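Local coordinates for protein putative 4-Hydroxy-2-oxoglutarate aldolase / 2-dehydro-3-deoxyphosphogluconate aldolase (Yersinia enterocolitica, PDB 3LM7) that is a putative aldolase of the KDGP aldolase family, with a TIM-barrel fold, and assembles as a pair of identical subunits, at residues M153-G158 with T186-E191; D199-I204 with K238-I243. One frame throughout, in Å; residues are numbered along the deposited sequence.

How the contacts relate
Contact 1 joins the end of helix 147-156 to the turn leading into strand 189-192, and contact 2 packs helix 201-211 against helix 234-247; strand 189-192 is followed in the chain by helix 201-211, and contact 1 closes before contact 2 opens. They share no element, and their centres lie about 25 Å apart. Each is partly buried, with an aromatic ring at the inner side and a polar or charged residue toward the margin. They differ in chemistry: contact 1 adds a lysine hydrogen bond to a backbone carbonyl, and that lysine also meets the second subunit, whereas contact 2 is wholly apolar across its segments and touches no other chain.

Contact 1: M153-G158 with T186-E191; sequences MLKDMG and TGFWLE
Leu154 lays its CB against the ring of Phe188, 3.7 Å from CZ, while its CD1 reaches CE2 of the same ring at 4.0 Å. The two side chains cross at about a right angle, and a branched leucine suits this buried side of the helix. Next along the helix, Lys155 serves two purposes. Its aliphatic CG lies 3.6 Å from Phe188 CE1, and the chain then runs past the ring, extended beyond CG (chi2 180°), far enough to carry the ammonium to the turn. There Lys155 NZ donates a 2.9 Å hydrogen bond to Thr186 O, meeting a lone pair in the carbonyl plane at a C=O...N angle of 140°. The same NZ forms a salt bridge with the terminal carboxylate of Gln249 of the second subunit. Gly187, whose positive phi suits glycine, closes helix 173-185 in a Schellman motif, the turn that presents Thr186 O and Phe188. Thr186 OG1 turns back to Ala182 O of that helix. Phe188 is packed between helix 147-156, where it also touches Ile151, and Val162 of strand 161-164, the parallel neighbour of strand 189-192 in the TIM barrel.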
loop_
_atom_site.group_PDB
_atom_site.type_symbol
_atom_site.label_atom_id
_atom_site.label_comp_id
_atom_site.label_asym_id
_atom_site.label_seq_id
_atom_site.Cartn_x
_atom_site.Cartn_y
_atom_site.Cartn_z
HETATM N N MSE A 153 2.397 7.530 17.341
HETATM C CA MSE A 153 2.919 6.785 18.544
HETATM C C MSE A 153 2.980 5.270 18.265
HETATM O O MSE A 153 3.980 4.605 18.633
HETATM C CB MSE A 153 2.051 7.067 19.801
HETATM C CG MSE A 153 2.167 8.508 20.194
HETATM SE SE MSE A 153 0.952 8.988 21.656
HETATM C CE MSE A 153 1.926 8.127 23.095
ATOM N N LEU A 154 1.938 4.710 17.641
ATOM C CA LEU A 154 1.961 3.268 17.240
ATOM C C LEU A 154 3.169 2.977 16.336
ATOM O O LEU A 154 3.923 2.003 16.597
ATOM C CB LEU A 154 0.658 2.916 16.523
ATOM C CG LEU A 154 -0.522 2.799 17.517
ATOM C CD1 LEU A 154 -1.823 2.609 16.809
ATOM C CD2 LEU A 154 -0.370 1.605 18.535
ATOM N N LYS A 155 3.409 3.857 15.342
ATOM C CA LYS A 155 4.602 3.668 14.472
ATOM C C LYS A 155 5.888 3.726 15.282
ATOM O O LYS A 155 6.796 2.866 15.110
ATOM C CB LYS A 155 4.672 4.738 13.372
ATOM C CG LYS A 155 3.568 4.647 12.246
ATOM C CD LYS A 155 3.832 5.830 11.247
ATOM C CE LYS A 155 2.990 5.745 9.997
ATOM N NZ LYS A 155 3.157 7.032 9.300
ATOM N N ASP A 156 5.984 4.721 16.167
ATOM C CA ASP A 156 7.181 4.867 17.011
ATOM C C ASP A 156 7.388 3.617 17.857
ATOM O O ASP A 156 8.533 3.279 18.236
ATOM C CB ASP A 156 7.020 6.060 17.981
ATOM C CG ASP A 156 7.164 7.403 17.296
ATOM O OD1 ASP A 156 7.840 7.460 16.247
ATOM O OD2 ASP A 156 6.660 8.418 17.854
HETATM N N MSE A 157 6.295 2.954 18.219
HETATM C CA MSE A 157 6.406 1.719 19.032
HETATM C C MSE A 157 6.619 0.429 18.211
HETATM O O MSE A 157 6.789 -0.604 18.789
HETATM C CB MSE A 157 5.213 1.609 20.006
HETATM C CG MSE A 157 5.284 2.762 21.049
HETATM SE SE MSE A 157 3.828 2.769 22.289
HETATM C CE MSE A 157 2.363 2.463 21.156
ATOM N N GLY A 158 6.703 0.508 16.884
ATOM C CA GLY A 158 6.917 -0.719 16.096
ATOM C C GLY A 158 5.590 -1.313 15.620
ATOM O O GLY A 158 5.579 -2.402 15.021
ATOM N N THR A 186 -1.379 8.379 6.238
ATOM C CA THR A 186 -0.104 8.137 6.897
ATOM C C THR A 186 0.483 6.803 6.471
ATOM O O THR A 186 1.465 6.384 7.055
ATOM C CB THR A 186 -0.278 8.097 8.474
ATOM O OG1 THR A 186 -1.276 7.125 8.838
ATOM C CG2 THR A 186 -0.745 9.488 8.999
ATOM N N GLY A 187 -0.141 6.108 5.507
ATOM C CA GLY A 187 0.381 4.783 5.110
ATOM C C GLY A 187 0.221 3.697 6.169
ATOM O O GLY A 187 0.966 2.728 6.181
ATOM N N PHE A 188 -0.741 3.847 7.076
ATOM C CA PHE A 188 -0.890 2.877 8.189
ATOM C C PHE A 188 -2.116 1.982 7.919
ATOM O O PHE A 188 -2.962 2.288 7.078
ATOM C CB PHE A 188 -1.034 3.616 9.539
ATOM C CG PHE A 188 -0.501 2.861 10.725
ATOM C CD1 PHE A 188 0.856 2.497 10.794
ATOM C CD2 PHE A 188 -1.344 2.590 11.837
ATOM C CE1 PHE A 188 1.370 1.810 11.934
ATOM C CE2 PHE A 188 -0.817 1.953 12.989
ATOM C CZ PHE A 188 0.552 1.572 13.032
ATOM N N TRP A 189 -2.137 0.821 8.558
ATOM C CA TRP A 189 -3.144 -0.212 8.283
ATOM C C TRP A 189 -4.224 -0.212 9.326
ATOM O O TRP A 189 -4.073 0.373 10.407
ATOM C CB TRP A 189 -2.442 -1.582 8.207
ATOM C CG TRP A 189 -1.291 -1.556 7.185
ATOM C CD1 TRP A 189 -1.105 -0.656 6.118
ATOM C CD2 TRP A 189 -0.204 -2.473 7.130
ATOM N NE1 TRP A 189 0.061 -0.962 5.461
ATOM C CE2 TRP A 189 0.628 -2.079 6.036
ATOM C CE3 TRP A 189 0.138 -3.632 7.881
ATOM C CZ2 TRP A 189 1.808 -2.781 5.691
ATOM C CZ3 TRP A 189 1.379 -4.322 7.550
ATOM C CH2 TRP A 189 2.174 -3.871 6.455
ATOM N N LEU A 190 -5.344 -0.880 9.027
ATOM C CA LEU A 190 -6.509 -0.741 9.884
ATOM C C LEU A 190 -7.261 -2.060 10.070
ATOM O O LEU A 190 -7.489 -2.803 9.080
ATOM C CB LEU A 190 -7.465 0.285 9.223
ATOM C CG LEU A 190 -8.768 0.701 9.975
ATOM C CD1 LEU A 190 -8.493 1.123 11.438
ATOM C CD2 LEU A 190 -9.436 1.895 9.207
ATOM N N GLU A 191 -7.682 -2.331 11.323
ATOM C CA GLU A 191 -8.367 -3.567 11.648
ATOM C C GLU A 191 -9.668 -3.236 12.361
ATOM O O GLU A 191 -9.707 -3.154 13.612
ATOM C CB GLU A 191 -7.452 -4.459 12.531
ATOM C CG GLU A 191 -6.007 -4.556 11.975
ATOM C CD GLU A 191 -5.218 -5.690 12.568
ATOM O OE1 GLU A 191 -5.828 -6.555 13.249
ATOM O OE2 GLU A 191 -4.027 -5.796 12.250
#

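Contact 2: D199-I204 with K238-I243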
loop_
_atom_site.group_PDB
_atom_site.type_symbol
_atom_site.label_atom_id
_atom_site.label_comp_id
_atom_site.label_asym_id
_atom_site.label_seq_id
_atom_site.Cartn_x
_atom_site.Cartn_y
_atom_site.Cartn_z
ATOM N N ASP A 199 -23.972 -8.731 7.207
ATOM C CA ASP A 199 -24.784 -7.651 6.570
ATOM C C ASP A 199 -24.117 -6.273 6.589
ATOM O O ASP A 199 -24.439 -5.409 5.760
ATOM C CB ASP A 199 -26.157 -7.589 7.224
ATOM C CG ASP A 199 -26.998 -8.822 6.911
ATOM O OD1 ASP A 199 -26.869 -9.423 5.788
ATOM O OD2 ASP A 199 -27.798 -9.174 7.804
ATOM N N ASN A 200 -23.193 -6.043 7.507
ATOM C CA ASN A 200 -22.507 -4.716 7.531
ATOM C C ASN A 200 -21.032 -4.805 7.090
ATOM O O ASN A 200 -20.363 -3.806 6.989
ATOM C CB ASN A 200 -22.648 -4.000 8.883
ATOM C CG ASN A 200 -22.019 -4.781 10.021
ATOM O OD1 ASN A 200 -21.115 -5.597 9.824
ATOM N ND2 ASN A 200 -22.505 -4.539 11.230
ATOM N N PHE A 201 -20.571 -6.027 6.800
ATOM C CA PHE A 201 -19.176 -6.265 6.471
ATOM C C PHE A 201 -18.811 -5.508 5.236
ATOM O O PHE A 201 -17.807 -4.818 5.231
ATOM C CB PHE A 201 -18.941 -7.758 6.239
ATOM C CG PHE A 201 -17.535 -8.099 5.765
ATOM C CD1 PHE A 201 -16.506 -8.215 6.691
ATOM C CD2 PHE A 201 -17.274 -8.322 4.400
ATOM C CE1 PHE A 201 -15.166 -8.565 6.246
ATOM C CE2 PHE A 201 -15.982 -8.668 3.935
ATOM C CZ PHE A 201 -14.924 -8.802 4.862
ATOM N N GLU A 202 -19.585 -5.650 4.140
ATOM C CA GLU A 202 -19.193 -4.935 2.924
ATOM C C GLU A 202 -19.049 -3.413 3.154
ATOM O O GLU A 202 -18.037 -2.830 2.765
ATOM C CB GLU A 202 -20.216 -5.166 1.783
ATOM C CG GLU A 202 -19.864 -4.361 0.541
ATOM C CD GLU A 202 -20.730 -4.781 -0.645
ATOM O OE1 GLU A 202 -21.444 -5.798 -0.565
ATOM O OE2 GLU A 202 -20.659 -4.095 -1.636
ATOM N N GLN A 203 -20.021 -2.802 3.826
ATOM C CA GLN A 203 -19.964 -1.371 3.972
ATOM C C GLN A 203 -18.745 -0.973 4.850
ATOM O O GLN A 203 -18.024 -0.061 4.518
ATOM C CB GLN A 203 -21.267 -0.867 4.593
ATOM C CG GLN A 203 -21.242 0.670 4.772
ATOM C CD GLN A 203 -22.521 1.175 5.463
ATOM O OE1 GLN A 203 -23.447 0.401 5.689
ATOM N NE2 GLN A 203 -22.529 2.440 5.874
ATOM N N ILE A 204 -18.474 -1.734 5.891
ATOM C CA ILE A 204 -17.383 -1.408 6.778
ATOM C C ILE A 204 -16.013 -1.500 6.086
ATOM O O ILE A 204 -15.155 -0.595 6.213
ATOM C CB ILE A 204 -17.454 -2.304 8.102
ATOM C CG1 ILE A 204 -18.549 -1.739 9.037
ATOM C CG2 ILE A 204 -16.069 -2.307 8.793
ATOM C CD1 ILE A 204 -19.032 -2.695 10.217
ATOM N N LYS A 238 -16.828 -18.322 3.692
ATOM C CA LYS A 238 -16.974 -18.217 2.197
ATOM C C LYS A 238 -17.786 -16.965 1.761
ATOM O O LYS A 238 -17.431 -16.313 0.753
ATOM C CB LYS A 238 -17.563 -19.516 1.641
ATOM C CG LYS A 238 -17.253 -19.729 0.193
ATOM C CD LYS A 238 -18.382 -19.292 -0.615
ATOM C CE LYS A 238 -18.191 -19.763 -2.079
ATOM N NZ LYS A 238 -19.412 -19.252 -2.808
ATOM N N THR A 239 -18.872 -16.646 2.480
ATOM C CA THR A 239 -19.723 -15.504 2.144
ATOM C C THR A 239 -18.862 -14.210 2.275
ATOM O O THR A 239 -18.929 -13.281 1.443
ATOM C CB THR A 239 -20.949 -15.412 3.126
ATOM O OG1 THR A 239 -21.770 -16.569 2.947
ATOM C CG2 THR A 239 -21.794 -14.180 2.888
ATOM N N LEU A 240 -18.057 -14.155 3.336
ATOM C CA LEU A 240 -17.103 -13.029 3.487
ATOM C C LEU A 240 -16.093 -12.934 2.358
ATOM O O LEU A 240 -15.918 -11.867 1.747
ATOM C CB LEU A 240 -16.371 -13.123 4.837
ATOM C CG LEU A 240 -17.328 -12.929 6.005
ATOM C CD1 LEU A 240 -16.655 -13.424 7.366
ATOM C CD2 LEU A 240 -17.908 -11.492 6.151
ATOM N N LEU A 241 -15.401 -14.046 2.077
ATOM C CA LEU A 241 -14.511 -14.082 0.912
ATOM C C LEU A 241 -15.175 -13.527 -0.371
ATOM O O LEU A 241 -14.587 -12.682 -1.088
ATOM C CB LEU A 241 -14.013 -15.518 0.662
ATOM C CG LEU A 241 -12.902 -15.606 -0.397
ATOM C CD1 LEU A 241 -11.638 -14.718 -0.085
ATOM C CD2 LEU A 241 -12.540 -17.105 -0.668
ATOM N N ASP A 242 -16.376 -14.039 -0.714
ATOM C CA ASP A 242 -17.047 -13.575 -1.906
ATOM C C ASP A 242 -17.256 -12.042 -1.897
ATOM O O ASP A 242 -17.114 -11.395 -2.943
ATOM C CB ASP A 242 -18.410 -14.273 -2.084
ATOM C CG ASP A 242 -18.285 -15.738 -2.462
ATOM O OD1 ASP A 242 -17.198 -16.142 -2.860
ATOM O OD2 ASP A 242 -19.279 -16.491 -2.303
ATOM N N ILE A 243 -17.615 -11.448 -0.752
ATOM C CA ILE A 243 -17.716 -9.969 -0.692
ATOM C C ILE A 243 -16.338 -9.322 -0.967
ATOM O O ILE A 243 -16.191 -8.340 -1.748
ATOM C CB ILE A 243 -18.243 -9.509 0.716
ATOM C CG1 ILE A 243 -19.704 -9.975 0.880
ATOM C CG2 ILE A 243 -18.143 -7.965 0.880
ATOM C CD1 ILE A 243 -20.229 -9.844 2.323
#
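With CG anti to the backbone N (chi1 175°), Phe201 swings its ring from the first turn of helix 201-211 toward helix 234-247. Leu240 takes the other common helical setting, its CG anti to the carbonyl carbon (chi1 -66°); this carries CG toward the ring, and the second torsion then sets CD2 over one face. Leu240 CD2 sits 3.6 Å from the centroid of the Phe201 ring and 17° off the normal, a CH-pi contact. It is displaced toward the rim, where its closest ring atom is Phe201 CG, 3.4 Å from Leu240 CD2.

One turn further along, Ile243 comes to the same ring from a different direction. Its CG2 lies at the edge, in the ring plane, 3.6 Å from Phe201 CD2. The phenyl group is therefore met by one methyl over a face and another at its rim, which should restrict how it can turn. Ile243 CG2 also meets Glu202 CB at 3.6 Å, so a single methyl fills the angle between two successive residues of the facing helix. A beta-branched isoleucine suits this place because CG2 is held close to its own backbone, where the helices come near: the CA atoms of Glu202 and Ile243 are 6.4 Å apart.

Glu202 gives only its aliphatic part to the packing, and its carboxylate goes on to a salt bridge with Lys246 of helix 234-247. On the inner side, Phe201 and Leu240 both touch Leu17 of strand 17-20, so this helix pair rests against the first strand of the barrel. Since no hydrogen bond joins the two segments, their cohesion comes from dispersion and the exclusion of water, with the charged group kept at the margin.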